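Local coordinates for protein branched-chain phosphotransacylase (Enterococcus faecalis, PDB 1YCO) that probably transfers branched-chain acyl groups between coenzyme A and phosphate, at residues 153-158 / 164-169. Numbering follows the deposited sequence.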
# COMPACT_ATOMS: atom_id res chain seq x y z
N LEU A 153 4.53 -3.00 -13.69
CA LEU A 153 3.95 -4.12 -12.97
C LEU A 153 4.67 -4.14 -11.63
O LEU A 153 5.81 -4.56 -11.52
CB LEU A 153 4.20 -5.41 -13.74
CG LEU A 153 3.70 -5.32 -15.19
CD1 LEU A 153 3.96 -6.63 -15.92
CD2 LEU A 153 2.21 -4.99 -15.17
N LEU A 154 3.97 -3.66 -10.61
CA LEU A 154 4.51 -3.56 -9.26
C LEU A 154 4.72 -4.83 -8.48
O LEU A 154 3.89 -5.73 -8.51
CB LEU A 154 3.63 -2.65 -8.42
CG LEU A 154 3.69 -1.15 -8.68
CD1 LEU A 154 2.75 -0.48 -7.69
CD2 LEU A 154 5.12 -0.64 -8.47
N SER A 155 5.83 -4.88 -7.77
CA SER A 155 6.18 -6.01 -6.91
C SER A 155 7.10 -5.50 -5.80
O SER A 155 7.67 -4.42 -5.92
CB SER A 155 6.86 -7.11 -7.72
OG SER A 155 7.09 -8.25 -6.92
N ALA A 156 7.23 -6.27 -4.72
CA ALA A 156 8.06 -5.88 -3.59
C ALA A 156 9.53 -5.70 -3.94
O ALA A 156 10.17 -4.70 -3.55
CB ALA A 156 7.92 -6.90 -2.47
N ALA A 157 10.09 -6.65 -4.68
CA ALA A 157 11.50 -6.57 -5.09
C ALA A 157 11.64 -6.02 -6.51
O ALA A 157 10.72 -6.12 -7.32
CB ALA A 157 12.14 -7.96 -4.98
N GLU A 158 12.80 -5.44 -6.80
CA GLU A 158 13.07 -4.88 -8.13
C GLU A 158 13.71 -6.00 -8.96
O GLU A 158 13.34 -6.23 -10.11
CB GLU A 158 14.03 -3.68 -8.01
CG GLU A 158 14.05 -2.98 -6.63
CD GLU A 158 15.13 -3.52 -5.70
OE1 GLU A 158 15.33 -4.77 -5.66
OE2 GLU A 158 15.79 -2.70 -5.00
N MET A 164 8.55 -15.05 -4.85
CA MET A 164 7.47 -14.07 -4.75
C MET A 164 6.51 -14.16 -5.94
O MET A 164 6.90 -13.94 -7.09
CB MET A 164 8.07 -12.66 -4.64
CG MET A 164 7.09 -11.56 -4.27
SD MET A 164 7.69 -10.59 -2.88
CE MET A 164 9.19 -9.93 -3.53
N PRO A 165 5.24 -14.51 -5.67
CA PRO A 165 4.16 -14.65 -6.66
C PRO A 165 4.00 -13.41 -7.55
O PRO A 165 3.87 -13.52 -8.76
CB PRO A 165 2.94 -14.92 -5.80
CG PRO A 165 3.53 -15.67 -4.63
CD PRO A 165 4.75 -14.88 -4.33
N SER A 166 4.01 -12.22 -6.94
CA SER A 166 3.86 -10.99 -7.72
C SER A 166 5.07 -10.77 -8.62
O SER A 166 4.97 -10.20 -9.71
CB SER A 166 3.68 -9.78 -6.81
OG SER A 166 4.85 -9.56 -6.05
N SER A 167 6.24 -11.21 -8.17
CA SER A 167 7.44 -11.04 -8.96
C SER A 167 7.30 -11.88 -10.24
O SER A 167 7.52 -11.38 -11.35
CB SER A 167 8.66 -11.49 -8.15
OG SER A 167 9.85 -11.20 -8.83
N VAL A 168 6.92 -13.14 -10.06
CA VAL A 168 6.75 -14.09 -11.17
C VAL A 168 5.64 -13.66 -12.11
O VAL A 168 5.76 -13.77 -13.34
CB VAL A 168 6.42 -15.51 -10.62
CG1 VAL A 168 6.23 -16.49 -11.77
CG2 VAL A 168 7.54 -15.97 -9.71
N LEU A 169 4.54 -13.17 -11.55
CA LEU A 169 3.44 -12.72 -12.37
C LEU A 169 3.91 -11.55 -13.25
O LEU A 169 3.63 -11.52 -14.45
CB LEU A 169 2.26 -12.30 -11.48
CG LEU A 169 1.04 -11.66 -12.16
CD1 LEU A 169 0.61 -12.47 -13.38
CD2 LEU A 169 -0.08 -11.54 -11.15
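Ser155 and Ser166 bring the two backbones to within 5.6 Å, CA to CA, where strand 150-154 has just ended and helix 165-177 is in its first turn. These elements open a beta-alpha-beta unit completed by strand 184-189. Met164 holds the N-cap position, and Met164 O accepts a hydrogen bond from Val168 N at 3.1 Å; Pro165, which has no N-H to offer, suits the first turn.

One hydroxyl pair carries the polar part: Ser155 OG donates to Ser166 OG at 2.7 Å. In Ser166 chi1 is 65°, which sets OG between the backbone N and the carbonyl carbon, facing Ser155. Ser155 OG also lies 3.3 Å from Ser167 N, but the N-H is not aimed at it, so no bond is counted. Serine is small enough to let strand end and helix start come this close. Beside the pair, the Met164 chain bends at its second and third torsions and lays its methyl CE against Ala156 CB (3.5 Å) and Ala157 CB (3.8 Å), short side chains that leave room for the flexible thioether.

Asp222 of the second subunit bridges the two segments: its OD2 bonds to Ser166 OG, its OD1 weakly to Ala156 N. Ser155 OG thus donates to Ser166 OG, which in turn donates to that neighbouring carboxylate; the negative charge probably polarises both hydroxyls and ties this strand-helix junction to the dimer interface.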